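Long-range contacts in G/U mismatch-specific DNA glycosylase (Deinococcus radiodurans, PDB 2C2Q), which belongs to the uracil-DNA glycosylase superfamily and folds as a single alpha/beta chain around a mixed, largely parallel sheet: residues 26-31 against 115-120; 108-113 against 147-152; 46-51 against 160-165. The protein carries 1 engineered substitution. One frame throughout, in Å; residues are numbered along the deposited sequence.

Contact 1 of 3, residues 26-31 against 115-120; sequences LTLVLV and PRIVAF
Val29 binds segment 115-120 through both polar atoms of its backbone: its N donates to Ile117 O at 2.8 Å, and its O accepts from Ala119 N at 2.9 Å. One residue bonding to two that lie two apart on its neighbour is the pattern of parallel strands, in agreement with the 21° between the directions of 28-31 and 117-120. Val31 N then takes up Ala119 O at 2.9 Å. Just ahead of the strands Arg116 N bonds to Leu26 O; where strand 117-120 begins, the bond from Ile117 N to Thr27 O is weak. These are central strands of the five-stranded sheet, with 80-84 beyond one and 153-156 beyond the other, as expected for the alpha/beta fold of this superfamily. The side chain of Val31 fits between two partners. Its CB lies 4.0 Å from Phe120 CD1; with CG1 anti to the backbone N (chi1 -179°), CG1 runs on beside the ring to 3.9 Å from Phe120 CE1, while CG2 turns back to Val118 CG1 at 3.6 Å. Val29 shares this face, and its CG2 rests on the ring of Pro115. On the other face Leu28 CD1 sits equally near Ile117 CG2 and Ala119 CB, 3.7 Å from each, and Leu176 of helix 171-188 packs on Leu28 and Ala119.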
ATOM      1  N   LEU A  26      -7.461   2.735  11.018  1.00 18.70           N
ATOM      2  CA  LEU A  26      -7.583   2.927   9.583  1.00 17.71           C
ATOM      3  C   LEU A  26      -8.334   1.759   8.955  1.00 15.47           C
ATOM      4  O   LEU A  26      -8.197   0.654   9.412  1.00 17.94           O
ATOM      5  CB  LEU A  26      -6.213   3.039   8.891  1.00 15.20           C
ATOM      6  CG  LEU A  26      -5.443   4.372   9.188  1.00 16.28           C
ATOM      7  CD1 LEU A  26      -3.992   4.095   8.694  1.00 18.01           C
ATOM      8  CD2 LEU A  26      -5.996   5.522   8.488  1.00 19.70           C
ATOM      9  N   THR A  27      -9.064   2.096   7.916  1.00 15.48           N
ATOM     10  CA  THR A  27      -9.743   1.064   7.100  1.00 16.34           C
ATOM     11  C   THR A  27      -8.766   0.289   6.194  1.00 15.32           C
ATOM     12  O   THR A  27      -8.874  -0.955   6.010  1.00 16.24           O
ATOM     13  CB  THR A  27     -10.903   1.677   6.299  1.00 17.05           C
ATOM     14  OG1 THR A  27     -11.819   2.367   7.194  1.00 18.67           O
ATOM     15  CG2 THR A  27     -11.735   0.527   5.721  1.00 17.55           C
ATOM     16  N   LEU A  28      -7.799   0.979   5.623  1.00 15.20           N
ATOM     17  CA  LEU A  28      -7.026   0.373   4.582  1.00 14.50           C
ATOM     18  C   LEU A  28      -5.618   1.001   4.585  1.00 13.27           C
ATOM     19  O   LEU A  28      -5.510   2.218   4.506  1.00 15.26           O
ATOM     20  CB  LEU A  28      -7.681   0.677   3.223  1.00 14.28           C
ATOM     21  CG  LEU A  28      -6.822   0.465   1.921  1.00 14.57           C
ATOM     22  CD1 LEU A  28      -6.405  -1.018   1.808  1.00 15.57           C
ATOM     23  CD2 LEU A  28      -7.576   0.941   0.670  1.00 16.78           C
ATOM     24  N   VAL A  29      -4.606   0.153   4.632  1.00 12.98           N
ATOM     25  CA  VAL A  29      -3.249   0.635   4.354  1.00 13.90           C
ATOM     26  C   VAL A  29      -2.748  -0.001   3.056  1.00 12.51           C
ATOM     27  O   VAL A  29      -2.743  -1.238   2.915  1.00 12.80           O
ATOM     28  CB  VAL A  29      -2.326   0.255   5.515  1.00 14.40           C
ATOM     29  CG1 VAL A  29      -0.825   0.500   5.186  1.00 13.88           C
ATOM     30  CG2 VAL A  29      -2.764   0.953   6.840  1.00 13.75           C
ATOM     31  N   LEU A  30      -2.263   0.862   2.173  1.00 12.51           N
ATOM     32  CA  LEU A  30      -1.783   0.484   0.816  1.00 13.13           C
ATOM     33  C   LEU A  30      -0.265   0.439   0.895  1.00 11.98           C
ATOM     34  O   LEU A  30       0.375   1.440   1.277  1.00 12.33           O
ATOM     35  CB  LEU A  30      -2.243   1.470  -0.229  1.00 13.26           C
ATOM     36  CG  LEU A  30      -3.769   1.341  -0.462  1.00 14.40           C
ATOM     37  CD1 LEU A  30      -4.352   2.755  -0.736  1.00 17.67           C
ATOM     38  CD2 LEU A  30      -4.017   0.238  -1.596  1.00 11.10           C
ATOM     39  N   VAL A  31       0.287  -0.725   0.607  1.00 12.23           N
ATOM     40  CA  VAL A  31       1.717  -0.981   0.811  1.00 12.91           C
ATOM     41  C   VAL A  31       2.440  -1.229  -0.538  1.00 13.33           C
ATOM     42  O   VAL A  31       2.079  -2.191  -1.277  1.00 13.34           O
ATOM     43  CB  VAL A  31       1.932  -2.213   1.687  1.00 13.80           C
ATOM     44  CG1 VAL A  31       3.457  -2.445   1.902  1.00 14.50           C
ATOM     45  CG2 VAL A  31       1.158  -2.096   3.042  1.00 15.15           C
ATOM     46  N   PRO A 115      -4.888  -1.928  11.016  1.00 18.57           N
ATOM     47  CA  PRO A 115      -5.821  -1.444   9.973  1.00 17.85           C
ATOM     48  C   PRO A 115      -6.804  -2.573   9.569  1.00 17.02           C
ATOM     49  O   PRO A 115      -6.451  -3.756   9.748  1.00 17.51           O
ATOM     50  CB  PRO A 115      -4.885  -1.114   8.802  1.00 18.09           C
ATOM     51  CG  PRO A 115      -3.714  -2.056   9.007  1.00 18.46           C
ATOM     52  CD  PRO A 115      -3.509  -2.093  10.530  1.00 19.49           C
ATOM     53  N   ARG A 116      -7.975  -2.229   9.037  1.00 17.32           N
ATOM     54  CA  ARG A 116      -8.955  -3.290   8.656  1.00 17.40           C
ATOM     55  C   ARG A 116      -8.449  -4.095   7.447  1.00 17.33           C
ATOM     56  O   ARG A 116      -8.725  -5.305   7.346  1.00 18.22           O
ATOM     57  CB  ARG A 116     -10.338  -2.704   8.379  1.00 17.05           C
ATOM     58  CG  ARG A 116     -11.071  -2.098   9.650  1.00 17.78           C
ATOM     59  CD  ARG A 116     -11.078  -3.001  10.900  1.00 19.06           C
ATOM     60  NE  ARG A 116     -11.441  -4.370  10.599  1.00 19.31           N
ATOM     61  CZ  ARG A 116     -12.697  -4.801  10.421  1.00 21.29           C
ATOM     62  NH1 ARG A 116     -13.735  -3.947  10.545  1.00 20.29           N
ATOM     63  NH2 ARG A 116     -12.897  -6.084  10.084  1.00 20.33           N
ATOM     64  N   ILE A 117      -7.708  -3.419   6.557  1.00 17.12           N
ATOM     65  CA  ILE A 117      -7.202  -4.062   5.337  1.00 16.10           C
ATOM     66  C   ILE A 117      -5.765  -3.630   5.127  1.00 16.22           C
ATOM     67  O   ILE A 117      -5.447  -2.456   5.376  1.00 15.51           O
ATOM     68  CB  ILE A 117      -8.017  -3.683   4.097  1.00 18.05           C
ATOM     69  CG1 ILE A 117      -9.530  -4.046   4.288  1.00 17.03           C
ATOM     70  CG2 ILE A 117      -7.402  -4.404   2.879  1.00 17.15           C
ATOM     71  CD1 ILE A 117     -10.397  -3.276   3.344  1.00 19.50           C
ATOM     72  N   VAL A 118      -4.903  -4.594   4.777  1.00 14.34           N
ATOM     73  CA  VAL A 118      -3.578  -4.253   4.191  1.00 14.46           C
ATOM     74  C   VAL A 118      -3.635  -4.695   2.725  1.00 14.36           C
ATOM     75  O   VAL A 118      -3.869  -5.871   2.469  1.00 14.86           O
ATOM     76  CB  VAL A 118      -2.428  -4.951   4.962  1.00 15.87           C
ATOM     77  CG1 VAL A 118      -1.033  -4.737   4.209  1.00 13.16           C
ATOM     78  CG2 VAL A 118      -2.355  -4.335   6.335  1.00 14.90           C
ATOM     79  N   ALA A 119      -3.446  -3.766   1.781  1.00 15.22           N
ATOM     80  CA  ALA A 119      -3.537  -4.139   0.356  1.00 13.96           C
ATOM     81  C   ALA A 119      -2.174  -3.819  -0.278  1.00 14.50           C
ATOM     82  O   ALA A 119      -1.730  -2.678  -0.246  1.00 13.67           O
ATOM     83  CB  ALA A 119      -4.655  -3.403  -0.368  1.00 13.69           C
ATOM     84  N   PHE A 120      -1.461  -4.866  -0.701  1.00 12.52           N
ATOM     85  CA  PHE A 120      -0.207  -4.680  -1.456  1.00 13.84           C
ATOM     86  C   PHE A 120      -0.532  -4.147  -2.835  1.00 15.13           C
ATOM     87  O   PHE A 120      -1.445  -4.655  -3.520  1.00 15.28           O
ATOM     88  CB  PHE A 120       0.596  -5.986  -1.556  1.00 15.71           C
ATOM     89  CG  PHE A 120       1.075  -6.449  -0.213  1.00 16.60           C
ATOM     90  CD1 PHE A 120       2.285  -5.958   0.294  1.00 19.65           C
ATOM     91  CD2 PHE A 120       0.262  -7.241   0.604  1.00 16.39           C
ATOM     92  CE1 PHE A 120       2.752  -6.307   1.552  1.00 16.88           C
ATOM     93  CE2 PHE A 120       0.740  -7.593   1.887  1.00 20.67           C
ATOM     94  CZ  PHE A 120       1.971  -7.134   2.338  1.00 17.46           C
TER

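Contact 2 of 3, residues 108-113 against 147-152; sequences RKVEHY and DWPAET
Glu111 and Pro149 bring the backbones nearest, with their CA atoms 6.6 Å apart, where the last turns of helix 103-113 pass an irregular loop. That loop doubles back in a type I turn from Pro149 to Thr152, closed by Thr152 N donating to Pro149 O at 2.8 Å, just before strand 153-156 begins. The turn thereby sets Pro149 and Thr152 toward the same helical residue, Val110. One methyl carries most of the contact: CG1, anti to the backbone N of Val110 (chi1 173°), lies 3.9 Å from Thr152 CG2, 4.1 Å from Pro149 CD and 4.3 Å from Trp148 CZ2. The Val110 side chain crosses the proline ring at about a right angle. Beneath this group Val118 of strand 117-120 touches Val110, Trp148 and Thr152, so helix and loop meet over the sheet. At the outer margin the Glu111 chain bends at chi2 (52°) and places OE1 3.9 Å from Pro149 CG, while OE2 forms a salt bridge with Arg114. Thr152 OG1 likewise turns to another partner, Pro115 O. With Glu111 OE2 and Thr152 OG1 both bonded outside the two segments, helix and loop are held here by a modest apolar patch centred on Val110, 176 Å² in all.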
ATOM      1  N   ARG A 108       5.366  -5.546  12.145  1.00 21.94           N
ATOM      2  CA  ARG A 108       5.261  -4.856  13.452  1.00 24.09           C
ATOM      3  C   ARG A 108       4.310  -3.663  13.438  1.00 21.70           C
ATOM      4  O   ARG A 108       3.550  -3.454  14.372  1.00 20.31           O
ATOM      5  CB  ARG A 108       6.616  -4.403  13.947  1.00 22.58           C
ATOM      6  CG  ARG A 108       7.510  -5.562  14.315  1.00 29.03           C
ATOM      7  CD  ARG A 108       9.024  -5.210  14.434  1.00 29.52           C
ATOM      8  NE  ARG A 108       9.319  -4.096  15.334  1.00 37.65           N
ATOM      9  CZ  ARG A 108       9.988  -2.996  14.981  1.00 43.39           C
ATOM     10  NH1 ARG A 108      10.436  -2.863  13.727  1.00 45.98           N
ATOM     11  NH2 ARG A 108      10.211  -2.024  15.877  1.00 43.45           N
ATOM     12  N   LYS A 109       4.356  -2.881  12.355  1.00 18.64           N
ATOM     13  CA  LYS A 109       3.438  -1.800  12.185  1.00 16.80           C
ATOM     14  C   LYS A 109       1.972  -2.300  12.090  1.00 17.24           C
ATOM     15  O   LYS A 109       1.081  -1.673  12.586  1.00 17.99           O
ATOM     16  CB  LYS A 109       3.827  -0.982  10.941  1.00 16.80           C
ATOM     17  CG  LYS A 109       5.163  -0.237  11.094  1.00 15.51           C
ATOM     18  CD  LYS A 109       5.664   0.249   9.715  1.00 16.63           C
ATOM     19  CE  LYS A 109       7.077   0.669   9.811  1.00 16.46           C
ATOM     20  NZ  LYS A 109       7.646   1.065   8.443  1.00 15.53           N
ATOM     21  N   VAL A 110       1.737  -3.369  11.331  1.00 17.68           N
ATOM     22  CA  VAL A 110       0.393  -3.852  11.127  1.00 19.31           C
ATOM     23  C   VAL A 110      -0.196  -4.315  12.474  1.00 20.52           C
ATOM     24  O   VAL A 110      -1.362  -4.085  12.747  1.00 20.55           O
ATOM     25  CB  VAL A 110       0.368  -4.971  10.107  1.00 19.56           C
ATOM     26  CG1 VAL A 110      -1.016  -5.591  10.021  1.00 18.39           C
ATOM     27  CG2 VAL A 110       0.731  -4.404   8.724  1.00 18.55           C
ATOM     28  N   GLU A 111       0.658  -4.933  13.267  1.00 21.95           N
ATOM     29  CA  GLU A 111       0.277  -5.487  14.585  1.00 24.13           C
ATOM     30  C   GLU A 111      -0.073  -4.341  15.520  1.00 24.14           C
ATOM     31  O   GLU A 111      -0.985  -4.445  16.327  1.00 24.62           O
ATOM     32  CB  GLU A 111       1.434  -6.289  15.183  1.00 24.21           C
ATOM     33  CG  GLU A 111       1.194  -6.708  16.654  1.00 29.28           C
ATOM     34  CD  GLU A 111      -0.148  -7.412  16.892  1.00 34.89           C
ATOM     35  OE1 GLU A 111      -0.586  -8.222  16.032  1.00 33.99           O
ATOM     36  OE2 GLU A 111      -0.784  -7.167  17.956  1.00 36.16           O
ATOM     37  N   HIS A 112       0.721  -3.281  15.438  1.00 24.44           N
ATOM     38  CA  HIS A 112       0.508  -2.099  16.248  1.00 23.16           C
ATOM     39  C   HIS A 112      -0.742  -1.319  15.853  1.00 22.83           C
ATOM     40  O   HIS A 112      -1.634  -1.071  16.687  1.00 23.66           O
ATOM     41  CB  HIS A 112       1.772  -1.212  16.269  1.00 23.47           C
ATOM     42  CG  HIS A 112       1.571   0.049  17.040  1.00 25.70           C
ATOM     43  ND1 HIS A 112       1.619   0.092  18.426  1.00 28.06           N
ATOM     44  CD2 HIS A 112       1.211   1.289  16.641  1.00 26.87           C
ATOM     45  CE1 HIS A 112       1.341   1.319  18.832  1.00 28.05           C
ATOM     46  NE2 HIS A 112       1.106   2.064  17.768  1.00 27.35           N
ATOM     47  N   TYR A 113      -0.869  -0.941  14.575  1.00 19.52           N
ATOM     48  CA  TYR A 113      -1.956  -0.069  14.123  1.00 18.72           C
ATOM     49  C   TYR A 113      -3.265  -0.800  13.770  1.00 18.01           C
ATOM     50  O   TYR A 113      -4.317  -0.162  13.703  1.00 18.30           O
ATOM     51  CB  TYR A 113      -1.462   0.684  12.891  1.00 18.73           C
ATOM     52  CG  TYR A 113      -0.367   1.653  13.211  1.00 17.18           C
ATOM     53  CD1 TYR A 113      -0.664   2.818  13.951  1.00 17.58           C
ATOM     54  CD2 TYR A 113       0.954   1.449  12.761  1.00 15.51           C
ATOM     55  CE1 TYR A 113       0.352   3.733  14.255  1.00 22.26           C
ATOM     56  CE2 TYR A 113       1.956   2.365  13.064  1.00 16.99           C
ATOM     57  CZ  TYR A 113       1.643   3.490  13.787  1.00 19.07           C
ATOM     58  OH  TYR A 113       2.607   4.438  14.109  1.00 21.90           O
ATOM     59  N   ASP A 147       1.471 -14.897  10.623  1.00 49.66           N
ATOM     60  CA  ASP A 147       0.198 -14.558  11.226  1.00 48.73           C
ATOM     61  C   ASP A 147      -0.040 -13.058  11.390  1.00 46.95           C
ATOM     62  O   ASP A 147       0.871 -12.255  11.227  1.00 46.43           O
ATOM     63  CB  ASP A 147      -0.129 -15.350  12.483  1.00 49.61           C
ATOM     64  CG  ASP A 147      -1.601 -15.629  12.563  1.00 51.51           C
ATOM     65  OD1 ASP A 147      -2.196 -15.516  13.665  1.00 56.35           O
ATOM     66  OD2 ASP A 147      -2.252 -15.922  11.534  1.00 51.54           O
ATOM     67  N   TRP A 148      -1.280 -12.705  11.727  1.00 44.05           N
ATOM     68  CA  TRP A 148      -1.846 -11.484  11.227  1.00 41.70           C
ATOM     69  C   TRP A 148      -3.123 -11.249  12.028  1.00 38.90           C
ATOM     70  O   TRP A 148      -3.879 -12.212  12.320  1.00 38.64           O
ATOM     71  CB  TRP A 148      -2.164 -11.763   9.735  1.00 43.75           C
ATOM     72  CG  TRP A 148      -2.180 -10.624   8.798  1.00 44.76           C
ATOM     73  CD1 TRP A 148      -3.290  -9.967   8.355  1.00 47.37           C
ATOM     74  CD2 TRP A 148      -1.057 -10.008   8.138  1.00 45.94           C
ATOM     75  NE1 TRP A 148      -2.931  -8.966   7.485  1.00 48.39           N
ATOM     76  CE2 TRP A 148      -1.568  -8.969   7.327  1.00 48.09           C
ATOM     77  CE3 TRP A 148       0.325 -10.217   8.154  1.00 48.40           C
ATOM     78  CZ2 TRP A 148      -0.738  -8.134   6.540  1.00 46.96           C
ATOM     79  CZ3 TRP A 148       1.154  -9.379   7.376  1.00 47.64           C
ATOM     80  CH2 TRP A 148       0.620  -8.351   6.598  1.00 46.36           C
ATOM     81  N   PRO A 149      -3.397  -9.998  12.393  1.00 35.48           N
ATOM     82  CA  PRO A 149      -4.635  -9.707  13.112  1.00 33.85           C
ATOM     83  C   PRO A 149      -5.786 -10.201  12.214  1.00 32.56           C
ATOM     84  O   PRO A 149      -5.822  -9.872  10.999  1.00 31.07           O
ATOM     85  CB  PRO A 149      -4.622  -8.172  13.252  1.00 34.07           C
ATOM     86  CG  PRO A 149      -3.111  -7.784  13.098  1.00 33.96           C
ATOM     87  CD  PRO A 149      -2.612  -8.779  12.094  1.00 35.46           C
ATOM     88  N   ALA A 150      -6.697 -10.984  12.794  1.00 30.03           N
ATOM     89  CA  ALA A 150      -7.736 -11.659  12.032  1.00 29.49           C
ATOM     90  C   ALA A 150      -8.673 -10.636  11.427  1.00 29.16           C
ATOM     91  O   ALA A 150      -9.390 -10.918  10.442  1.00 29.10           O
ATOM     92  CB  ALA A 150      -8.558 -12.553  12.959  1.00 29.91           C
ATOM     93  N   GLU A 151      -8.700  -9.449  12.035  1.00 27.90           N
ATOM     94  CA  GLU A 151      -9.663  -8.447  11.558  1.00 28.81           C
ATOM     95  C   GLU A 151      -8.947  -7.589  10.533  1.00 27.28           C
ATOM     96  O   GLU A 151      -9.551  -6.624   9.994  1.00 29.03           O
ATOM     97  CB  GLU A 151     -10.275  -7.646  12.710  1.00 29.51           C
ATOM     98  CG  GLU A 151     -11.392  -8.454  13.409  1.00 29.95           C
ATOM     99  CD  GLU A 151     -11.768  -7.933  14.788  1.00 30.96           C
ATOM    100  OE1 GLU A 151     -10.850  -7.487  15.530  1.00 22.32           O
ATOM    101  OE2 GLU A 151     -13.005  -8.001  15.121  1.00 29.88           O
ATOM    102  N   THR A 152      -7.713  -7.999  10.236  1.00 25.80           N
ATOM    103  CA  THR A 152      -6.857  -7.358   9.159  1.00 24.42           C
ATOM    104  C   THR A 152      -6.800  -8.271   7.920  1.00 22.30           C
ATOM    105  O   THR A 152      -6.061  -9.211   7.883  1.00 22.63           O
ATOM    106  CB  THR A 152      -5.381  -7.098   9.623  1.00 24.74           C
ATOM    107  OG1 THR A 152      -5.358  -6.159  10.713  1.00 26.44           O
ATOM    108  CG2 THR A 152      -4.561  -6.378   8.467  1.00 24.56           C
TER

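Contact 3 of 3, residues 46-51 against 160-165; sequences YANPEN and TSPLGH
Asn51 and Thr160 make the tight part of this contact: Thr160 OG1 donates to Asn51 OD1 at 2.7 Å, meeting the amide carbonyl at a C=O...donor angle of 128° and tilted 21° from its plane. With CG anti to the backbone N, chi1 of Asn51 (-170°) carries the amide across, and its rotation about CB-CG turns OD1 to Thr160 and ND2 to Ser161, 3.6 Å from the CA of Ser161. Backbone adds to the grip, since Asn51 CA makes a CH...O contact with Thr160 O at 3.4 Å. Asn51 OD1 accepts a second bond from Phe53 N, so the same oxygen caps the start of helix 53-59 and ties the loop of 160-165 to it. Upstream, 48-51 is a type I turn that is also an Asx turn, with Asn48 OD1 taking Glu50 N at 2.8 Å. Toward solvent the contact is looser, with van der Waals touches around Pro162: its CG lies 3.8 Å from Glu50 CB and 4.1 Å from Asn48 ND2. On the inner flank Tyr46 adds little to Thr160; its ring stacks with Phe53, its OH bonds to Thr121, and an acetate ion, probably from the crystallisation liquor, has its nearest atom about 3 Å from the side chain.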
ATOM      1  N   TYR A  46       3.875   7.447  -5.071  1.00 13.37           N
ATOM      2  CA  TYR A  46       3.393   7.221  -6.462  1.00 14.39           C
ATOM      3  C   TYR A  46       3.397   8.543  -7.220  1.00 16.12           C
ATOM      4  O   TYR A  46       2.350   8.954  -7.812  1.00 16.06           O
ATOM      5  CB  TYR A  46       1.986   6.593  -6.404  1.00 14.27           C
ATOM      6  CG  TYR A  46       1.964   5.335  -5.586  1.00 13.27           C
ATOM      7  CD1 TYR A  46       2.460   4.104  -6.102  1.00 12.92           C
ATOM      8  CD2 TYR A  46       1.472   5.358  -4.287  1.00 15.39           C
ATOM      9  CE1 TYR A  46       2.467   2.959  -5.317  1.00 12.53           C
ATOM     10  CE2 TYR A  46       1.456   4.217  -3.480  1.00 13.48           C
ATOM     11  CZ  TYR A  46       1.969   3.003  -3.981  1.00 11.47           C
ATOM     12  OH  TYR A  46       1.992   1.858  -3.236  1.00 12.78           O
ATOM     13  N   ALA A  47       4.563   9.224  -7.170  1.00 15.72           N
ATOM     14  CA  ALA A  47       4.705  10.561  -7.714  1.00 17.54           C
ATOM     15  C   ALA A  47       5.059  10.611  -9.216  1.00 19.18           C
ATOM     16  O   ALA A  47       5.028  11.698  -9.811  1.00 20.41           O
ATOM     17  CB  ALA A  47       5.730  11.411  -6.877  1.00 16.26           C
ATOM     18  N   ASN A  48       5.450   9.478  -9.796  1.00 19.34           N
ATOM     19  CA  ASN A  48       5.708   9.404 -11.243  1.00 19.66           C
ATOM     20  C   ASN A  48       4.378   9.721 -11.903  1.00 21.18           C
ATOM     21  O   ASN A  48       3.352   9.107 -11.621  1.00 19.49           O
ATOM     22  CB  ASN A  48       6.201   8.025 -11.637  1.00 19.46           C
ATOM     23  CG  ASN A  48       6.399   7.881 -13.144  1.00 19.38           C
ATOM     24  OD1 ASN A  48       5.636   8.447 -13.929  1.00 24.85           O
ATOM     25  ND2 ASN A  48       7.407   7.137 -13.538  1.00 19.94           N
ATOM     26  N   PRO A  49       4.375  10.752 -12.734  1.00 23.43           N
ATOM     27  CA  PRO A  49       3.117  11.259 -13.258  1.00 23.66           C
ATOM     28  C   PRO A  49       2.370  10.229 -14.125  1.00 21.59           C
ATOM     29  O   PRO A  49       1.184  10.392 -14.316  1.00 23.81           O
ATOM     30  CB  PRO A  49       3.539  12.448 -14.123  1.00 24.62           C
ATOM     31  CG  PRO A  49       4.906  12.796 -13.669  1.00 26.97           C
ATOM     32  CD  PRO A  49       5.560  11.507 -13.202  1.00 24.04           C
ATOM     33  N   GLU A  50       3.048   9.199 -14.637  1.00 22.19           N
ATOM     34  CA  GLU A  50       2.396   8.121 -15.432  1.00 21.63           C
ATOM     35  C   GLU A  50       1.946   6.926 -14.560  1.00 21.39           C
ATOM     36  O   GLU A  50       1.385   5.934 -15.068  1.00 21.72           O
ATOM     37  CB  GLU A  50       3.330   7.633 -16.526  1.00 24.05           C
ATOM     38  CG  GLU A  50       3.675   8.739 -17.513  1.00 26.03           C
ATOM     39  CD  GLU A  50       4.491   8.227 -18.676  1.00 27.69           C
ATOM     40  OE1 GLU A  50       5.630   7.756 -18.445  1.00 24.96           O
ATOM     41  OE2 GLU A  50       3.987   8.290 -19.828  1.00 30.00           O
ATOM     42  N   ASN A  51       2.287   6.961 -13.263  1.00 18.30           N
ATOM     43  CA  ASN A  51       1.829   5.935 -12.352  1.00 16.62           C
ATOM     44  C   ASN A  51       0.335   6.168 -12.129  1.00 15.92           C
ATOM     45  O   ASN A  51      -0.058   7.299 -11.846  1.00 17.34           O
ATOM     46  CB  ASN A  51       2.593   6.001 -10.988  1.00 14.78           C
ATOM     47  CG  ASN A  51       2.284   4.786 -10.142  1.00 15.46           C
ATOM     48  OD1 ASN A  51       1.124   4.583  -9.761  1.00 15.57           O
ATOM     49  ND2 ASN A  51       3.288   3.932  -9.886  1.00 15.35           N
ATOM     50  N   THR A 160       0.144  -0.262 -10.460  1.00 16.44           N
ATOM     51  CA  THR A 160      -0.226   0.928 -11.194  1.00 16.50           C
ATOM     52  C   THR A 160       0.998   1.547 -11.877  1.00 16.61           C
ATOM     53  O   THR A 160       0.904   2.623 -12.434  1.00 16.56           O
ATOM     54  CB  THR A 160      -0.903   1.947 -10.276  1.00 16.39           C
ATOM     55  OG1 THR A 160      -0.022   2.207  -9.159  1.00 16.99           O
ATOM     56  CG2 THR A 160      -2.214   1.367  -9.671  1.00 16.38           C
ATOM     57  N   SER A 161       2.154   0.879 -11.785  1.00 18.39           N
ATOM     58  CA  SER A 161       3.363   1.406 -12.381  1.00 21.68           C
ATOM     59  C   SER A 161       3.274   1.363 -13.919  1.00 24.23           C
ATOM     60  O   SER A 161       2.570   0.489 -14.451  1.00 22.70           O
ATOM     61  CB  SER A 161       4.543   0.658 -11.790  1.00 23.75           C
ATOM     62  OG  SER A 161       5.235   0.027 -12.834  1.00 32.92           O
ATOM     63  N   PRO A 162       3.912   2.321 -14.610  1.00 26.84           N
ATOM     64  CA  PRO A 162       3.754   2.465 -16.068  1.00 30.01           C
ATOM     65  C   PRO A 162       4.142   1.196 -16.815  1.00 32.89           C
ATOM     66  O   PRO A 162       3.440   0.830 -17.772  1.00 35.42           O
ATOM     67  CB  PRO A 162       4.658   3.662 -16.420  1.00 29.37           C
ATOM     68  CG  PRO A 162       4.845   4.395 -15.168  1.00 28.27           C
ATOM     69  CD  PRO A 162       4.781   3.375 -14.044  1.00 26.59           C
ATOM     70  N   LEU A 163       5.185   0.519 -16.342  1.00 35.36           N
ATOM     71  CA  LEU A 163       5.645  -0.787 -16.833  1.00 39.01           C
ATOM     72  C   LEU A 163       4.590  -1.914 -16.732  1.00 40.46           C
ATOM     73  O   LEU A 163       4.894  -3.093 -17.047  1.00 42.42           O
ATOM     74  CB  LEU A 163       6.872  -1.236 -16.003  1.00 39.69           C
ATOM     75  CG  LEU A 163       8.319  -0.813 -16.311  1.00 42.31           C
ATOM     76  CD1 LEU A 163       8.992  -0.324 -15.036  1.00 44.66           C
ATOM     77  CD2 LEU A 163       9.164  -1.950 -16.941  1.00 43.81           C
ATOM     78  N   GLY A 164       3.385  -1.594 -16.246  1.00 40.23           N
ATOM     79  CA  GLY A 164       2.383  -2.629 -16.004  1.00 39.60           C
ATOM     80  C   GLY A 164       1.047  -2.326 -16.638  1.00 40.29           C
ATOM     81  O   GLY A 164       0.083  -3.011 -16.336  1.00 39.57           O
ATOM     82  N   HIS A 165       0.993  -1.305 -17.499  1.00 40.75           N
ATOM     83  CA  HIS A 165      -0.253  -0.781 -18.122  1.00 42.31           C
ATOM     84  C   HIS A 165      -1.048  -1.934 -18.795  1.00 42.57           C
ATOM     85  O   HIS A 165      -2.278  -2.025 -18.674  1.00 42.15           O
ATOM     86  CB  HIS A 165       0.128   0.357 -19.102  1.00 43.08           C
ATOM     87  CG  HIS A 165      -1.034   1.026 -19.778  1.00 45.79           C
ATOM     88  ND1 HIS A 165      -1.693   2.113 -19.240  1.00 49.96           N
ATOM     89  CD2 HIS A 165      -1.621   0.793 -20.978  1.00 48.79           C
ATOM     90  CE1 HIS A 165      -2.652   2.504 -20.063  1.00 50.10           C
ATOM     91  NE2 HIS A 165      -2.629   1.720 -21.127  1.00 49.82           N
TER

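Overall arrangement
Contact 1 is core, with its centre about 7 Å from that of the chain; the centres of contacts 2 and 3 lie about 14 Å out, on opposite sides of it, yet contact 2 is largely buried and contact 3 is at the surface. Contacts 1 and 2 share elements: helix 103-113 leads directly into strand 117-120, and they are joined by hydrogen bonds from Thr152 OG1 to Pro115 O and from Arg116 NE to Glu151 O. Contact 3 joins two loops and touches contact 1 loosely, where Tyr46 OH comes near Val31. Chemistry follows place: regular backbone bonding with apolar faces in the sheet, mainly apolar packing where helix meets loop, and side-chain hydrogen bonding with helix capping in contact 3.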